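Local coordinates for protein cryptochrome DASH, chloroplastic/mitochondrial (Arabidopsis thaliana, PDB 2J4D) that repairs cyclobutane pyrimidine dimers in single-stranded DNA, binds DNA without sequence specificity, carries FAD and a folate antenna, and may act as a photoreceptor, at residues Pro8-Glu12 / Glu13-Ser17; Leu183-Val187 / Phe188-Asp192; Ser129-Asp133 / Phe134-Thr138; Pro230-Glu233 / Lys234-Val237. One frame throughout, in Å; residues are numbered along the deposited sequence.

Contact 1 of 4, residues Pro8-Glu12 / Glu13-Ser17; sequences PALTE and EEIDS
Thr11 and Glu14 meet in a capping box that opens helix 12-26, each side chain serving the other's backbone. In one direction Glu14 N gives its hydrogen to Thr11 OG1 at 3.0 Å. In the other, Thr11 N reaches Glu14 OE1 at 2.7 Å in a nearly straight bond (166°), made to the anti lone pair of that oxygen, the one facing away from OE2. The threonine hydroxyl can sit over the first turn because chi1 of 65° sets OG1 between the backbone N and the carbonyl carbon, while CG2 swings out beside the N. The glutamate folds its CG back toward the N-terminal end of the helix (chi1 -68°) and then runs straight, so its carbon chain passes close to OG1 before the carboxylate arrives at the threonine N-H. Around this box the ordinary helical bonds begin: Ile15 N binds Thr11 O at 2.9 Å and Asp16 N binds Glu12 O at 3.1 Å.

Next to the polar cap, Leu10 CB lies against Ile15 CG1 at 3.7 Å, and Pro8, entered through a cis peptide bond, brings CG to the tip of the isoleucine. Helix 252-265 packs on this apolar side, where Glu261 touches Pro8 and Leu10 and Ser253 touches Ile15. Two other acidic side chains, one turn apart, find partners elsewhere, Glu12 in a salt bridge with Arg6 and Asp16 in one with Lys107. Glu14 OE1 also grazes the backbone just ahead of the cap, lying 3.3 Å from Leu10 CA.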
ATOM      1  N   PRO A   8       6.139   4.983 -12.738  1.00 19.80           N
ATOM      2  CA  PRO A   8       6.354   4.449 -14.092  1.00 19.88           C
ATOM      3  C   PRO A   8       7.461   5.253 -14.778  1.00 23.91           C
ATOM      4  O   PRO A   8       7.808   6.343 -14.321  1.00 20.60           O
ATOM      5  CB  PRO A   8       5.002   4.656 -14.760  1.00 18.93           C
ATOM      6  CG  PRO A   8       4.515   5.937 -14.122  1.00 17.70           C
ATOM      7  CD  PRO A   8       4.875   5.738 -12.660  1.00 20.58           C
ATOM      8  N   ALA A   9       8.008   4.729 -15.870  1.00 25.51           N
ATOM      9  CA  ALA A   9       9.087   5.427 -16.573  1.00 28.67           C
ATOM     10  C   ALA A   9       8.567   6.449 -17.583  1.00 31.46           C
ATOM     11  O   ALA A   9       9.344   7.154 -18.226  1.00 34.74           O
ATOM     12  CB  ALA A   9      10.001   4.411 -17.267  1.00 27.82           C
ATOM     13  N   LEU A  10       7.249   6.540 -17.703  1.00 31.37           N
ATOM     14  CA  LEU A  10       6.614   7.461 -18.639  1.00 31.47           C
ATOM     15  C   LEU A  10       6.969   8.932 -18.409  1.00 33.08           C
ATOM     16  O   LEU A  10       7.260   9.350 -17.288  1.00 31.61           O
ATOM     17  CB  LEU A  10       5.094   7.314 -18.552  1.00 31.43           C
ATOM     18  CG  LEU A  10       4.514   5.905 -18.693  1.00 30.34           C
ATOM     19  CD1 LEU A  10       3.013   5.959 -18.460  1.00 30.45           C
ATOM     20  CD2 LEU A  10       4.820   5.347 -20.077  1.00 28.86           C
ATOM     21  N   THR A  11       6.924   9.715 -19.483  1.00 32.71           N
ATOM     22  CA  THR A  11       7.206  11.143 -19.393  1.00 36.89           C
ATOM     23  C   THR A  11       5.970  11.810 -18.808  1.00 37.13           C
ATOM     24  O   THR A  11       4.898  11.207 -18.774  1.00 33.85           O
ATOM     25  CB  THR A  11       7.460  11.757 -20.774  1.00 36.65           C
ATOM     26  OG1 THR A  11       6.258  11.688 -21.548  1.00 38.80           O
ATOM     27  CG2 THR A  11       8.567  11.005 -21.498  1.00 38.14           C
ATOM     28  N   GLU A  12       6.116  13.052 -18.352  1.00 39.52           N
ATOM     29  CA  GLU A  12       4.993  13.784 -17.781  1.00 42.30           C
ATOM     30  C   GLU A  12       3.855  13.925 -18.785  1.00 40.95           C
ATOM     31  O   GLU A  12       2.684  13.912 -18.405  1.00 40.67           O
ATOM     32  CB  GLU A  12       5.439  15.170 -17.300  1.00 47.57           C
ATOM     33  CG  GLU A  12       6.204  15.161 -15.977  1.00 57.98           C
ATOM     34  CD  GLU A  12       5.398  14.554 -14.833  1.00 64.63           C
ATOM     35  OE1 GLU A  12       4.184  14.846 -14.739  1.00 69.01           O
ATOM     36  OE2 GLU A  12       5.978  13.795 -14.022  1.00 67.37           O
ATOM     37  N   GLU A  13       4.189  14.057 -20.067  1.00 41.03           N
ATOM     38  CA  GLU A  13       3.155  14.180 -21.089  1.00 41.56           C
ATOM     39  C   GLU A  13       2.473  12.844 -21.312  1.00 39.53           C
ATOM     40  O   GLU A  13       1.263  12.783 -21.516  1.00 39.76           O
ATOM     41  CB  GLU A  13       3.735  14.669 -22.418  1.00 44.67           C
ATOM     42  CG  GLU A  13       4.201  16.106 -22.393  1.00 53.23           C
ATOM     43  CD  GLU A  13       5.601  16.248 -21.839  1.00 57.88           C
ATOM     44  OE1 GLU A  13       5.844  17.197 -21.061  1.00 60.46           O
ATOM     45  OE2 GLU A  13       6.462  15.414 -22.192  1.00 59.08           O
ATOM     46  N   GLU A  14       3.261  11.773 -21.293  1.00 36.67           N
ATOM     47  CA  GLU A  14       2.717  10.437 -21.483  1.00 34.70           C
ATOM     48  C   GLU A  14       1.772  10.095 -20.340  1.00 31.32           C
ATOM     49  O   GLU A  14       0.715   9.509 -20.554  1.00 29.62           O
ATOM     50  CB  GLU A  14       3.834   9.406 -21.522  1.00 36.12           C
ATOM     51  CG  GLU A  14       4.724   9.503 -22.739  1.00 42.16           C
ATOM     52  CD  GLU A  14       5.773   8.419 -22.747  1.00 43.41           C
ATOM     53  OE1 GLU A  14       6.583   8.373 -21.799  1.00 43.83           O
ATOM     54  OE2 GLU A  14       5.786   7.609 -23.698  1.00 48.65           O
ATOM     55  N   ILE A  15       2.171  10.450 -19.123  1.00 28.44           N
ATOM     56  CA  ILE A  15       1.336  10.180 -17.965  1.00 28.83           C
ATOM     57  C   ILE A  15       0.029  10.940 -18.110  1.00 28.95           C
ATOM     58  O   ILE A  15      -1.039  10.389 -17.879  1.00 24.60           O
ATOM     59  CB  ILE A  15       2.033  10.596 -16.648  1.00 28.60           C
ATOM     60  CG1 ILE A  15       3.211   9.663 -16.367  1.00 24.12           C
ATOM     61  CG2 ILE A  15       1.043  10.548 -15.486  1.00 27.61           C
ATOM     62  CD1 ILE A  15       4.014  10.055 -15.138  1.00 28.50           C
ATOM     63  N   ASP A  16       0.100  12.205 -18.517  1.00 31.80           N
ATOM     64  CA  ASP A  16      -1.126  12.979 -18.665  1.00 33.62           C
ATOM     65  C   ASP A  16      -2.069  12.455 -19.750  1.00 33.36           C
ATOM     66  O   ASP A  16      -3.287  12.460 -19.564  1.00 31.33           O
ATOM     67  CB  ASP A  16      -0.809  14.458 -18.919  1.00 40.08           C
ATOM     68  CG  ASP A  16      -0.239  15.150 -17.693  1.00 45.53           C
ATOM     69  OD1 ASP A  16      -0.538  14.701 -16.563  1.00 50.11           O
ATOM     70  OD2 ASP A  16       0.495  16.150 -17.854  1.00 49.36           O
ATOM     71  N   SER A  17      -1.530  11.996 -20.878  1.00 31.65           N
ATOM     72  CA  SER A  17      -2.406  11.502 -21.938  1.00 31.00           C
ATOM     73  C   SER A  17      -2.999  10.138 -21.590  1.00 28.58           C
ATOM     74  O   SER A  17      -4.149   9.850 -21.933  1.00 24.83           O
ATOM     75  CB  SER A  17      -1.665  11.428 -23.280  1.00 33.21           C
ATOM     76  OG  SER A  17      -0.591  10.511 -23.222  1.00 41.60           O
TER

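Contact 2 of 4, residues Leu183-Val187 / Phe188-Asp192; sequences LPFDV and FDLPD
With CG of Asp186 turned opposite its backbone N, the carboxylate runs alongside the Phe188 side chain, and OD2 takes the Phe188 N-H at 3.0 Å. The donor comes from above the carboxylate plane, 41° out of it. The same oxygen touches Phe188 CB, and the carboxylate and phenyl planes stand 76° apart. Phe185 has a chi1 of 31°, away from the usual staggered values, and presents a ring face to Pro191 CD, while Leu190 CD1 comes within 3.8 Å of Phe185 CE1.

The Asx turn made by Asp186 leads into a short 3-10 turn at Val187 and Phe188, in which Asp189 N binds Asp186 O at 2.9 Å and Leu190 N binds Val187 O at 3.0 Å. This part of the loop between strand 168-172 and helix 194-204 carries Phe188, Asp189 and Asp192 of a folate-binding pocket. Lys338 is the fourth residue of that pocket; its NZ forms a salt bridge with Asp192 OD1 and a hydrogen bond to Leu190 O.

After the turn, Pro191 CD makes a CH-pi contact with the Phe185 ring, 3.8 Å from its centroid. Pro184 CG lies over the opposite face, so a proline carbon covers each face, both offset toward the rim.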
ATOM      1  N   LEU A 183     -18.936 -11.939   0.123  1.00 20.82           N
ATOM      2  CA  LEU A 183     -18.231 -13.143   0.566  1.00 22.14           C
ATOM      3  C   LEU A 183     -19.156 -14.285   0.971  1.00 23.54           C
ATOM      4  O   LEU A 183     -20.287 -14.060   1.397  1.00 25.47           O
ATOM      5  CB  LEU A 183     -17.312 -12.815   1.743  1.00 19.79           C
ATOM      6  CG  LEU A 183     -16.149 -11.865   1.453  1.00 21.29           C
ATOM      7  CD1 LEU A 183     -15.385 -11.602   2.742  1.00 17.13           C
ATOM      8  CD2 LEU A 183     -15.226 -12.482   0.413  1.00 21.57           C
ATOM      9  N   PRO A 184     -18.682 -15.532   0.834  1.00 24.10           N
ATOM     10  CA  PRO A 184     -19.484 -16.704   1.199  1.00 25.56           C
ATOM     11  C   PRO A 184     -19.412 -17.007   2.693  1.00 26.94           C
ATOM     12  O   PRO A 184     -19.719 -18.111   3.123  1.00 28.26           O
ATOM     13  CB  PRO A 184     -18.876 -17.815   0.350  1.00 26.29           C
ATOM     14  CG  PRO A 184     -17.428 -17.432   0.298  1.00 29.48           C
ATOM     15  CD  PRO A 184     -17.475 -15.929   0.081  1.00 23.47           C
ATOM     16  N   PHE A 185     -18.983 -16.020   3.476  1.00 26.54           N
ATOM     17  CA  PHE A 185     -18.884 -16.159   4.927  1.00 26.27           C
ATOM     18  C   PHE A 185     -18.662 -14.797   5.576  1.00 26.36           C
ATOM     19  O   PHE A 185     -18.171 -13.874   4.928  1.00 23.40           O
ATOM     20  CB  PHE A 185     -17.738 -17.120   5.321  1.00 26.43           C
ATOM     21  CG  PHE A 185     -16.565 -17.127   4.358  1.00 28.45           C
ATOM     22  CD1 PHE A 185     -15.867 -15.956   4.067  1.00 26.71           C
ATOM     23  CD2 PHE A 185     -16.179 -18.307   3.725  1.00 27.62           C
ATOM     24  CE1 PHE A 185     -14.807 -15.961   3.154  1.00 29.43           C
ATOM     25  CE2 PHE A 185     -15.121 -18.325   2.811  1.00 29.28           C
ATOM     26  CZ  PHE A 185     -14.432 -17.148   2.523  1.00 25.00           C
ATOM     27  N   ASP A 186     -19.066 -14.647   6.836  1.00 24.78           N
ATOM     28  CA  ASP A 186     -18.820 -13.385   7.526  1.00 25.32           C
ATOM     29  C   ASP A 186     -17.329 -13.467   7.832  1.00 22.96           C
ATOM     30  O   ASP A 186     -16.808 -14.570   7.999  1.00 24.46           O
ATOM     31  CB  ASP A 186     -19.598 -13.291   8.840  1.00 27.39           C
ATOM     32  CG  ASP A 186     -19.352 -11.970   9.563  1.00 32.48           C
ATOM     33  OD1 ASP A 186     -19.936 -10.946   9.147  1.00 32.37           O
ATOM     34  OD2 ASP A 186     -18.558 -11.945  10.530  1.00 33.05           O
ATOM     35  N   VAL A 187     -16.644 -12.328   7.919  1.00 22.97           N
ATOM     36  CA  VAL A 187     -15.202 -12.342   8.180  1.00 25.68           C
ATOM     37  C   VAL A 187     -14.797 -13.001   9.490  1.00 25.43           C
ATOM     38  O   VAL A 187     -13.661 -13.457   9.635  1.00 23.49           O
ATOM     39  CB  VAL A 187     -14.595 -10.919   8.123  1.00 26.36           C
ATOM     40  CG1 VAL A 187     -14.712 -10.371   6.706  1.00 29.48           C
ATOM     41  CG2 VAL A 187     -15.300 -10.000   9.107  1.00 24.27           C
ATOM     42  N   PHE A 188     -15.717 -13.051  10.447  1.00 26.65           N
ATOM     43  CA  PHE A 188     -15.435 -13.697  11.725  1.00 28.66           C
ATOM     44  C   PHE A 188     -15.132 -15.168  11.458  1.00 27.00           C
ATOM     45  O   PHE A 188     -14.416 -15.816  12.211  1.00 26.01           O
ATOM     46  CB  PHE A 188     -16.645 -13.580  12.658  1.00 32.78           C
ATOM     47  CG  PHE A 188     -16.549 -12.446  13.638  1.00 37.90           C
ATOM     48  CD1 PHE A 188     -15.761 -11.333  13.360  1.00 36.26           C
ATOM     49  CD2 PHE A 188     -17.253 -12.487  14.838  1.00 39.30           C
ATOM     50  CE1 PHE A 188     -15.672 -10.274  14.267  1.00 44.49           C
ATOM     51  CE2 PHE A 188     -17.174 -11.435  15.753  1.00 41.26           C
ATOM     52  CZ  PHE A 188     -16.381 -10.327  15.466  1.00 39.73           C
ATOM     53  N   ASP A 189     -15.691 -15.690  10.374  1.00 27.96           N
ATOM     54  CA  ASP A 189     -15.464 -17.082  10.016  1.00 27.47           C
ATOM     55  C   ASP A 189     -14.595 -17.217   8.777  1.00 26.08           C
ATOM     56  O   ASP A 189     -14.741 -18.160   7.998  1.00 25.72           O
ATOM     57  CB  ASP A 189     -16.798 -17.797   9.816  1.00 28.03           C
ATOM     58  CG  ASP A 189     -17.407 -18.249  11.130  1.00 33.17           C
ATOM     59  OD1 ASP A 189     -16.974 -19.296  11.660  1.00 34.40           O
ATOM     60  OD2 ASP A 189     -18.300 -17.544  11.639  1.00 34.36           O
ATOM     61  N   LEU A 190     -13.690 -16.264   8.591  1.00 22.52           N
ATOM     62  CA  LEU A 190     -12.790 -16.315   7.444  1.00 22.31           C
ATOM     63  C   LEU A 190     -11.895 -17.539   7.636  1.00 21.97           C
ATOM     64  O   LEU A 190     -11.434 -17.802   8.747  1.00 21.74           O
ATOM     65  CB  LEU A 190     -11.914 -15.059   7.408  1.00 23.51           C
ATOM     66  CG  LEU A 190     -11.143 -14.789   6.118  1.00 23.80           C
ATOM     67  CD1 LEU A 190     -12.105 -14.218   5.096  1.00 23.87           C
ATOM     68  CD2 LEU A 190      -9.995 -13.807   6.378  1.00 21.22           C
ATOM     69  N   PRO A 191     -11.650 -18.314   6.567  1.00 22.87           N
ATOM     70  CA  PRO A 191     -10.790 -19.497   6.699  1.00 22.99           C
ATOM     71  C   PRO A 191      -9.380 -19.082   7.126  1.00 22.99           C
ATOM     72  O   PRO A 191      -8.871 -18.060   6.667  1.00 22.46           O
ATOM     73  CB  PRO A 191     -10.806 -20.093   5.291  1.00 23.82           C
ATOM     74  CG  PRO A 191     -12.179 -19.723   4.796  1.00 25.21           C
ATOM     75  CD  PRO A 191     -12.309 -18.287   5.249  1.00 20.47           C
ATOM     76  N   ASP A 192      -8.751 -19.857   8.010  1.00 22.19           N
ATOM     77  CA  ASP A 192      -7.395 -19.529   8.450  1.00 21.82           C
ATOM     78  C   ASP A 192      -6.340 -20.005   7.459  1.00 21.96           C
ATOM     79  O   ASP A 192      -5.144 -19.797   7.660  1.00 23.52           O
ATOM     80  CB  ASP A 192      -7.107 -20.116   9.837  1.00 21.47           C
ATOM     81  CG  ASP A 192      -7.726 -19.288  10.958  1.00 29.05           C
ATOM     82  OD1 ASP A 192      -7.911 -18.068  10.757  1.00 27.29           O
ATOM     83  OD2 ASP A 192      -8.014 -19.845  12.040  1.00 28.63           O
TER

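Contact 3 of 4, residues Ser129-Asp133 / Phe134-Thr138; sequences SLAKD and FGART
A Schellman motif ends helix 123-134, with Gly135 as the residue that leaves the helical path at positive phi (60°). Its outer bond runs from Ala136 N to Ala131 O at 3.0 Å, in the carbonyl plane and on a lone pair. Inside it, Gly135 N makes a longer bond of 3.3 Å to Lys132 O, coming in steeply above that carbonyl's plane. A regular helical bond, from Phe134 N to Leu130 O, is shorter at 2.9 Å and nearly straight (164°).

The chain then turns into strand 138-142, making this the link from helix to strand in the parallel alpha/beta sheet of the photolyase N-terminal domain. Phe134 and Leu130 leave the helix side by side and point the same way. Chi1 of -66° lays the phenyl back along the last turn, bringing Leu130 CD2 to its edge, in the ring plane, at 3.9 Å from CE2. Leu130 O also lies near that plane, with Phe134 CD2 at 3.3 Å.

Across the turn the methyl groups of Ala131 and Ala136 come together, CB to CB 4.3 Å. Both alanines pack on Ile43 of strand 41-46, while Phe134 reaches Leu69 of strand 67-74.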
ATOM      1  N   SER A 129     -16.103  20.572  12.625  1.00 25.66           N
ATOM      2  CA  SER A 129     -16.077  22.014  12.437  1.00 28.60           C
ATOM      3  C   SER A 129     -16.542  22.395  11.032  1.00 28.98           C
ATOM      4  O   SER A 129     -17.365  23.306  10.857  1.00 25.49           O
ATOM      5  CB  SER A 129     -14.663  22.540  12.666  1.00 29.45           C
ATOM      6  OG  SER A 129     -14.617  23.942  12.466  1.00 41.95           O
ATOM      7  N   LEU A 130     -16.003  21.707  10.028  1.00 25.79           N
ATOM      8  CA  LEU A 130     -16.383  21.976   8.650  1.00 26.09           C
ATOM      9  C   LEU A 130     -17.843  21.627   8.425  1.00 25.71           C
ATOM     10  O   LEU A 130     -18.550  22.340   7.711  1.00 26.65           O
ATOM     11  CB  LEU A 130     -15.505  21.182   7.676  1.00 23.58           C
ATOM     12  CG  LEU A 130     -14.033  21.601   7.573  1.00 25.85           C
ATOM     13  CD1 LEU A 130     -13.263  20.578   6.732  1.00 26.72           C
ATOM     14  CD2 LEU A 130     -13.935  22.991   6.943  1.00 25.30           C
ATOM     15  N   ALA A 131     -18.300  20.532   9.029  1.00 23.00           N
ATOM     16  CA  ALA A 131     -19.689  20.114   8.860  1.00 25.66           C
ATOM     17  C   ALA A 131     -20.636  21.201   9.361  1.00 28.70           C
ATOM     18  O   ALA A 131     -21.623  21.535   8.696  1.00 27.23           O
ATOM     19  CB  ALA A 131     -19.942  18.812   9.603  1.00 26.08           C
ATOM     20  N   LYS A 132     -20.330  21.752  10.531  1.00 29.22           N
ATOM     21  CA  LYS A 132     -21.155  22.810  11.105  1.00 32.45           C
ATOM     22  C   LYS A 132     -21.080  24.056  10.227  1.00 33.15           C
ATOM     23  O   LYS A 132     -22.100  24.629   9.859  1.00 35.00           O
ATOM     24  CB  LYS A 132     -20.670  23.157  12.511  1.00 34.53           C
ATOM     25  CG  LYS A 132     -21.427  24.313  13.160  1.00 41.95           C
ATOM     26  CD  LYS A 132     -20.851  24.648  14.529  1.00 45.33           C
ATOM     27  CE  LYS A 132     -21.561  25.837  15.165  1.00 50.13           C
ATOM     28  NZ  LYS A 132     -23.005  25.559  15.409  1.00 51.19           N
ATOM     29  N   ASP A 133     -19.865  24.467   9.895  1.00 31.83           N
ATOM     30  CA  ASP A 133     -19.659  25.645   9.066  1.00 33.49           C
ATOM     31  C   ASP A 133     -20.428  25.616   7.746  1.00 35.16           C
ATOM     32  O   ASP A 133     -21.067  26.606   7.377  1.00 35.48           O
ATOM     33  CB  ASP A 133     -18.169  25.834   8.768  1.00 35.13           C
ATOM     34  CG  ASP A 133     -17.378  26.269   9.988  1.00 40.11           C
ATOM     35  OD1 ASP A 133     -17.984  26.448  11.068  1.00 40.77           O
ATOM     36  OD2 ASP A 133     -16.145  26.432   9.865  1.00 42.47           O
ATOM     37  N   PHE A 134     -20.375  24.490   7.040  1.00 30.63           N
ATOM     38  CA  PHE A 134     -21.046  24.375   5.751  1.00 31.49           C
ATOM     39  C   PHE A 134     -22.401  23.682   5.782  1.00 31.24           C
ATOM     40  O   PHE A 134     -23.024  23.489   4.740  1.00 31.71           O
ATOM     41  CB  PHE A 134     -20.111  23.677   4.764  1.00 29.38           C
ATOM     42  CG  PHE A 134     -18.877  24.475   4.442  1.00 29.04           C
ATOM     43  CD1 PHE A 134     -18.918  25.489   3.494  1.00 31.42           C
ATOM     44  CD2 PHE A 134     -17.690  24.246   5.119  1.00 27.27           C
ATOM     45  CE1 PHE A 134     -17.790  26.265   3.227  1.00 32.96           C
ATOM     46  CE2 PHE A 134     -16.560  25.015   4.861  1.00 34.37           C
ATOM     47  CZ  PHE A 134     -16.611  26.026   3.912  1.00 32.87           C
ATOM     48  N   GLY A 135     -22.860  23.319   6.975  1.00 32.08           N
ATOM     49  CA  GLY A 135     -24.148  22.655   7.097  1.00 30.00           C
ATOM     50  C   GLY A 135     -24.245  21.343   6.339  1.00 32.28           C
ATOM     51  O   GLY A 135     -25.289  21.022   5.767  1.00 31.27           O
ATOM     52  N   ALA A 136     -23.158  20.576   6.331  1.00 31.41           N
ATOM     53  CA  ALA A 136     -23.131  19.289   5.645  1.00 30.46           C
ATOM     54  C   ALA A 136     -24.075  18.304   6.325  1.00 31.46           C
ATOM     55  O   ALA A 136     -24.128  18.229   7.542  1.00 31.49           O
ATOM     56  CB  ALA A 136     -21.714  18.735   5.651  1.00 30.25           C
ATOM     57  N   ARG A 137     -24.827  17.542   5.544  1.00 33.51           N
ATOM     58  CA  ARG A 137     -25.742  16.570   6.129  1.00 35.38           C
ATOM     59  C   ARG A 137     -24.996  15.282   6.449  1.00 34.24           C
ATOM     60  O   ARG A 137     -25.376  14.529   7.343  1.00 33.00           O
ATOM     61  CB  ARG A 137     -26.865  16.237   5.148  1.00 40.09           C
ATOM     62  CG  ARG A 137     -27.597  17.438   4.587  1.00 45.29           C
ATOM     63  CD  ARG A 137     -28.763  16.990   3.717  1.00 50.77           C
ATOM     64  NE  ARG A 137     -29.500  18.123   3.169  1.00 56.29           N
ATOM     65  CZ  ARG A 137     -30.570  18.011   2.389  1.00 60.15           C
ATOM     66  NH1 ARG A 137     -31.034  16.810   2.063  1.00 62.02           N
ATOM     67  NH2 ARG A 137     -31.175  19.098   1.932  1.00 61.23           N
ATOM     68  N   THR A 138     -23.918  15.042   5.714  1.00 30.86           N
ATOM     69  CA  THR A 138     -23.160  13.815   5.884  1.00 26.81           C
ATOM     70  C   THR A 138     -21.671  13.988   5.618  1.00 23.19           C
ATOM     71  O   THR A 138     -21.240  14.961   5.000  1.00 20.73           O
ATOM     72  CB  THR A 138     -23.644  12.765   4.884  1.00 29.31           C
ATOM     73  OG1 THR A 138     -23.562  13.324   3.566  1.00 35.17           O
ATOM     74  CG2 THR A 138     -25.078  12.367   5.145  1.00 30.61           C
TER

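Contact 4 of 4, residues Pro230-Glu233 / Lys234-Val237; sequences PTLE and KLGV
Leu232 O is gripped from two places in the turn that follows it. Val237 N makes the sound bond, 2.9 Å long and nearly straight at 165°, though it comes from above the carbonyl plane. Leu235 N, equally near, adds a weak bond. That amide also gives to Thr231 O at 3.2 Å, in the carbonyl plane, so its hydrogen is shared between two successive carbonyls. A type I beta turn from Glu233 to Gly236 is closed by Gly236 N to Glu233 O at 3.0 Å. Together with the bond from Val237 N to Leu232 O, and with Gly236 at positive phi, it follows the Schellman pattern, closing a short helical turn.

Ahead of these bonds, Thr231 holds the start of the turn much as a threonine caps a helix. Its chi1 of 67° tucks OG1 back over the main chain, where it accepts from Lys234 N at 3.1 Å. The lysine chain then crosses the threonine at about a right angle and bends at chi3 (-114°), which carries it back over that side chain. Packing is tight there: Thr231 CG2 and Lys234 CE are only 3.3 Å apart.

On the apolar side, Leu232 CB meets Val237 CB at 4.1 Å, and Pro230 CG nears the tip of Leu235. Met99 of helix 92-111 touches Pro230, Leu232 and Leu235. The chemistry is thus divided: backbone bonds and the Thr231 hydroxyl hold the turn together, while its proline, leucine and valine side chains seat this surface loop on the alpha/beta domain.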
ATOM      1  N   PRO A 230       0.960  20.418   2.540  1.00 36.63           N
ATOM      2  CA  PRO A 230       2.022  20.631   3.521  1.00 35.73           C
ATOM      3  C   PRO A 230       3.373  20.183   2.995  1.00 34.72           C
ATOM      4  O   PRO A 230       3.462  19.449   2.011  1.00 34.63           O
ATOM      5  CB  PRO A 230       1.557  19.797   4.708  1.00 39.43           C
ATOM      6  CG  PRO A 230       0.932  18.615   4.029  1.00 42.22           C
ATOM      7  CD  PRO A 230       0.112  19.274   2.921  1.00 37.57           C
ATOM      8  N   THR A 231       4.428  20.659   3.637  1.00 33.37           N
ATOM      9  CA  THR A 231       5.773  20.280   3.252  1.00 31.55           C
ATOM     10  C   THR A 231       6.237  19.350   4.352  1.00 29.66           C
ATOM     11  O   THR A 231       5.845  19.507   5.510  1.00 29.53           O
ATOM     12  CB  THR A 231       6.726  21.494   3.204  1.00 31.49           C
ATOM     13  OG1 THR A 231       6.922  22.009   4.530  1.00 29.46           O
ATOM     14  CG2 THR A 231       6.154  22.582   2.313  1.00 33.07           C
ATOM     15  N   LEU A 232       7.063  18.376   4.001  1.00 27.34           N
ATOM     16  CA  LEU A 232       7.555  17.449   4.994  1.00 26.31           C
ATOM     17  C   LEU A 232       8.232  18.197   6.133  1.00 28.71           C
ATOM     18  O   LEU A 232       8.083  17.829   7.299  1.00 26.16           O
ATOM     19  CB  LEU A 232       8.529  16.458   4.358  1.00 26.82           C
ATOM     20  CG  LEU A 232       7.878  15.504   3.354  1.00 26.38           C
ATOM     21  CD1 LEU A 232       8.909  14.479   2.879  1.00 24.76           C
ATOM     22  CD2 LEU A 232       6.692  14.804   4.005  1.00 26.18           C
ATOM     23  N   GLU A 233       8.960  19.259   5.796  1.00 28.89           N
ATOM     24  CA  GLU A 233       9.651  20.043   6.811  1.00 32.47           C
ATOM     25  C   GLU A 233       8.695  20.639   7.843  1.00 31.67           C
ATOM     26  O   GLU A 233       8.997  20.642   9.035  1.00 34.58           O
ATOM     27  CB  GLU A 233      10.490  21.136   6.147  1.00 32.91           C
ATOM     28  CG  GLU A 233      11.680  20.570   5.374  1.00 32.12           C
ATOM     29  CD  GLU A 233      12.407  21.622   4.555  1.00 37.17           C
ATOM     30  OE1 GLU A 233      11.776  22.210   3.649  1.00 34.29           O
ATOM     31  OE2 GLU A 233      13.607  21.857   4.819  1.00 31.30           O
ATOM     32  N   LYS A 234       7.550  21.147   7.396  1.00 34.40           N
ATOM     33  CA  LYS A 234       6.566  21.703   8.323  1.00 35.81           C
ATOM     34  C   LYS A 234       6.089  20.593   9.252  1.00 37.71           C
ATOM     35  O   LYS A 234       5.714  20.846  10.399  1.00 36.74           O
ATOM     36  CB  LYS A 234       5.343  22.248   7.578  1.00 39.41           C
ATOM     37  CG  LYS A 234       5.546  23.542   6.817  1.00 45.81           C
ATOM     38  CD  LYS A 234       4.223  23.986   6.174  1.00 51.05           C
ATOM     39  CE  LYS A 234       4.282  23.941   4.648  1.00 48.29           C
ATOM     40  NZ  LYS A 234       2.951  24.137   3.998  1.00 50.85           N
ATOM     41  N   LEU A 235       6.095  19.365   8.734  1.00 34.81           N
ATOM     42  CA  LEU A 235       5.653  18.196   9.483  1.00 34.65           C
ATOM     43  C   LEU A 235       6.720  17.609  10.374  1.00 34.27           C
ATOM     44  O   LEU A 235       6.461  16.658  11.108  1.00 36.09           O
ATOM     45  CB  LEU A 235       5.165  17.122   8.520  1.00 32.99           C
ATOM     46  CG  LEU A 235       4.041  17.650   7.642  1.00 33.24           C
ATOM     47  CD1 LEU A 235       3.599  16.590   6.645  1.00 34.69           C
ATOM     48  CD2 LEU A 235       2.903  18.082   8.543  1.00 36.92           C
ATOM     49  N   GLY A 236       7.923  18.164  10.304  1.00 34.31           N
ATOM     50  CA  GLY A 236       8.997  17.668  11.140  1.00 30.97           C
ATOM     51  C   GLY A 236       9.752  16.490  10.559  1.00 33.40           C
ATOM     52  O   GLY A 236      10.391  15.732  11.289  1.00 32.83           O
ATOM     53  N   VAL A 237       9.681  16.328   9.242  1.00 31.13           N
ATOM     54  CA  VAL A 237      10.380  15.233   8.584  1.00 31.61           C
ATOM     55  C   VAL A 237      11.420  15.814   7.634  1.00 30.28           C
ATOM     56  O   VAL A 237      11.119  16.708   6.849  1.00 31.56           O
ATOM     57  CB  VAL A 237       9.400  14.340   7.770  1.00 31.09           C
ATOM     58  CG1 VAL A 237      10.174  13.243   7.044  1.00 30.65           C
ATOM     59  CG2 VAL A 237       8.362  13.717   8.698  1.00 30.62           C
TER

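Along the chain the order is contact 1, contact 3, contact 2, contact 4, each complete before the next begins, and none touches another. Contact 3 lies at a helix-to-strand joint of the five-stranded parallel sheet, and contact 4 packs on helix 92-111 and strand 67-74 of the same sheet; their centres are about 28 Å apart. Contact 1 has its centre about 27 Å from that of contact 4. Contact 2, on the opposite side of the chain's centre from contacts 1 and 4, has its centre about 41 Å from each. Contact 1 starts a helix, contact 3 ends one and contact 4 is a surface turn, whereas contact 2 alone contributes folate-pocket residues.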